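Local coordinates for protein ribonuclease VapC (Caulobacter crescentus, PDB 5K8J) that probably acts as the magnesium-dependent RNase toxin of a toxin-antitoxin system, paired with its VapB antitoxin, at residues B[97-102]-B[121-126]. Residues are numbered along the deposited sequence; the frame is centred on the assembly and turned at random.
Sequences MIAAQA and PGLSLL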
HETATM    1  N   MSE B  97     -13.563 -12.485   3.230  1.00 10.65           N
HETATM    2  CA  MSE B  97     -12.973 -12.027   1.981  1.00 10.16           C
HETATM    3  C   MSE B  97     -13.954 -11.134   1.223  1.00  8.26           C
HETATM    4  O   MSE B  97     -13.569 -10.076   0.736  1.00 11.46           O
HETATM    5  CB  MSE B  97     -12.558 -13.222   1.108  1.00 10.62           C
HETATM    6  CG  MSE B  97     -11.329 -13.959   1.626  1.00  9.57           C
HETATM    7 SE   MSE B  97     -10.923 -15.492   0.461  0.87 15.86          SE
HETATM    8  CE  MSE B  97     -10.204 -14.561  -0.986  1.00 16.72           C
ATOM      9  N   ILE B  98     -15.205 -11.585   1.115  1.00 10.51           N
ATOM     10  CA  ILE B  98     -16.169 -10.778   0.374  1.00 10.89           C
ATOM     11  C   ILE B  98     -16.475  -9.483   1.131  1.00 10.12           C
ATOM     12  O   ILE B  98     -16.542  -8.389   0.541  1.00 12.41           O
ATOM     13  CB  ILE B  98     -17.430 -11.603   0.074  1.00 12.56           C
ATOM     14  CG1 ILE B  98     -17.042 -12.861  -0.724  1.00 13.15           C
ATOM     15  CG2 ILE B  98     -18.424 -10.722  -0.714  1.00 12.52           C
ATOM     16  CD1 ILE B  98     -18.173 -13.805  -0.979  1.00 16.68           C
ATOM     17  N   ALA B  99     -16.650  -9.574   2.445  1.00 12.26           N
ATOM     18  CA  ALA B  99     -16.839  -8.364   3.235  1.00  9.56           C
ATOM     19  C   ALA B  99     -15.661  -7.407   3.100  1.00 13.35           C
ATOM     20  O   ALA B  99     -15.843  -6.184   3.055  1.00 11.82           O
ATOM     21  CB  ALA B  99     -17.053  -8.730   4.705  1.00 11.59           C
ATOM     22  N   ALA B 100     -14.436  -7.943   3.030  1.00 10.75           N
ATOM     23  CA  ALA B 100     -13.244  -7.115   2.846  1.00 10.37           C
ATOM     24  C   ALA B 100     -13.301  -6.328   1.540  1.00 12.45           C
ATOM     25  O   ALA B 100     -12.850  -5.185   1.462  1.00 12.25           O
ATOM     26  CB  ALA B 100     -11.993  -8.009   2.883  1.00 13.81           C
ATOM     27  N   GLN B 101     -13.856  -6.929   0.494  1.00 11.69           N
ATOM     28  CA  GLN B 101     -13.978  -6.215  -0.762  1.00 12.25           C
ATOM     29  C   GLN B 101     -15.004  -5.098  -0.653  1.00  9.61           C
ATOM     30  O   GLN B 101     -14.815  -4.019  -1.208  1.00 12.52           O
ATOM     31  CB  GLN B 101     -14.403  -7.184  -1.846  1.00 11.70           C
ATOM     32  CG  GLN B 101     -13.344  -8.225  -2.130  1.00 10.10           C
ATOM     33  CD  GLN B 101     -13.822  -9.207  -3.162  1.00 13.46           C
ATOM     34  OE1 GLN B 101     -14.545 -10.124  -2.834  1.00 14.36           O
ATOM     35  NE2 GLN B 101     -13.413  -9.026  -4.420  1.00 14.90           N
ATOM     36  N   ALA B 102     -16.108  -5.375   0.026  1.00 11.67           N
ATOM     37  CA  ALA B 102     -17.098  -4.335   0.273  1.00 10.02           C
ATOM     38  C   ALA B 102     -16.492  -3.175   1.050  1.00 13.91           C
ATOM     39  O   ALA B 102     -16.723  -2.003   0.727  1.00 13.71           O
ATOM     40  CB  ALA B 102     -18.274  -4.949   1.033  1.00 11.70           C
ATOM     41  N   PRO B 121     -15.642  -4.827  12.114  1.00 17.42           N
ATOM     42  CA  PRO B 121     -15.816  -3.391  12.347  1.00 17.73           C
ATOM     43  C   PRO B 121     -15.875  -2.623  11.044  1.00 12.87           C
ATOM     44  O   PRO B 121     -15.096  -2.869  10.126  1.00 15.47           O
ATOM     45  CB  PRO B 121     -14.566  -2.998  13.152  1.00 21.86           C
ATOM     46  CG  PRO B 121     -14.060  -4.283  13.745  1.00 20.95           C
ATOM     47  CD  PRO B 121     -14.397  -5.343  12.717  1.00 21.19           C
ATOM     48  N   GLY B 122     -16.781  -1.642  10.992  1.00 15.67           N
ATOM     49  CA  GLY B 122     -16.826  -0.725   9.889  1.00 16.14           C
ATOM     50  C   GLY B 122     -17.691  -1.163   8.733  1.00 16.13           C
ATOM     51  O   GLY B 122     -17.876  -0.382   7.795  1.00 15.49           O
ATOM     52  N   LEU B 123     -18.207  -2.378   8.759  1.00 12.73           N
ATOM     53  CA  LEU B 123     -18.950  -2.902   7.626  1.00 12.46           C
ATOM     54  C   LEU B 123     -20.392  -2.397   7.667  1.00 15.45           C
ATOM     55  O   LEU B 123     -21.061  -2.491   8.705  1.00 15.88           O
ATOM     56  CB  LEU B 123     -18.957  -4.421   7.668  1.00 13.37           C
ATOM     57  CG  LEU B 123     -19.660  -5.135   6.524  1.00 11.57           C
ATOM     58  CD1 LEU B 123     -18.926  -4.982   5.218  1.00 12.82           C
ATOM     59  CD2 LEU B 123     -19.825  -6.589   6.857  1.00 16.10           C
ATOM     60  N   SER B 124     -20.868  -1.847   6.554  1.00 12.98           N
ATOM     61  CA  SER B 124     -22.289  -1.525   6.415  1.00 13.64           C
ATOM     62  C   SER B 124     -23.001  -2.749   5.874  1.00 13.71           C
ATOM     63  O   SER B 124     -22.562  -3.320   4.881  1.00 12.86           O
ATOM     64  CB  SER B 124     -22.510  -0.345   5.471  1.00 17.55           C
ATOM     65  OG  SER B 124     -22.075   0.849   6.114  1.00 20.74           O
ATOM     66  N   LEU B 125     -24.060  -3.162   6.551  1.00 13.92           N
ATOM     67  CA  LEU B 125     -24.717  -4.448   6.322  1.00 16.13           C
ATOM     68  C   LEU B 125     -26.214  -4.268   6.152  1.00 13.55           C
ATOM     69  O   LEU B 125     -26.836  -3.504   6.883  1.00 18.56           O
ATOM     70  CB  LEU B 125     -24.514  -5.360   7.528  1.00 23.74           C
ATOM     71  CG  LEU B 125     -23.465  -6.410   7.742  1.00 37.55           C
ATOM     72  CD1 LEU B 125     -23.462  -6.780   9.224  1.00 45.28           C
ATOM     73  CD2 LEU B 125     -23.836  -7.576   6.933  1.00 20.19           C
ATOM     74  N   LEU B 126     -26.795  -4.983   5.194  1.00 13.53           N
ATOM     75  CA  LEU B 126     -28.234  -5.075   5.061  1.00 14.21           C
ATOM     76  C   LEU B 126     -28.597  -6.544   5.116  1.00 14.16           C
ATOM     77  O   LEU B 126     -28.060  -7.348   4.343  1.00 14.78           O
ATOM     78  CB  LEU B 126     -28.737  -4.491   3.742  1.00 21.08           C
ATOM     79  CG  LEU B 126     -28.890  -2.996   3.566  1.00 33.99           C
ATOM     80  CD1 LEU B 126     -29.389  -2.785   2.142  1.00 36.22           C
ATOM     81  CD2 LEU B 126     -29.873  -2.470   4.596  1.00 44.93           C
TER
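The flat group here is the peptide carbonyl of Ala-99, approached by a methyl of Leu-123 from beside the oxygen and not end-on: CD1 lies 4.0 Å from Ala-99 O, tilted about 30° out of the peptide plane, with an angle of roughly 113° at the oxygen. A methyl group at that range makes van der Waals contact, and no hydrogen bond crosses between 97-102 and 121-126. The other branch, CD2, meets the methyl of Ala-99 at 4.1 Å (CD2 to CB), while CD1 also faces Ala-102, with CD1 to CB at 4.2 Å. Ala-99 and Ala-102 are three residues apart on the helix, and their CB atoms are 5.4 Å from each other, which puts both methyls on the side that the forked leucine end covers. The fork gets there because CG of Leu-123 is anti to its backbone N (chi1 -178°), although the CB itself does not point at the helix.

In the PIN-domain fold, helix 93-104 precedes strand 108-111, and the loop carrying Leu-123 runs into strand 125-127, the outermost on its side of the parallel sheet within this chain; Ile-98 touches Phe-109 of the adjoining strand. One turn earlier on the helix, Asp-95, a predicted magnesium ligand, has its side chain about 6 Å from that of Ala-99. Beside Leu-123, the backbone N of Gly-122 hydrogen-bonds to Gln-64 OE1 of a VapB antitoxin chain.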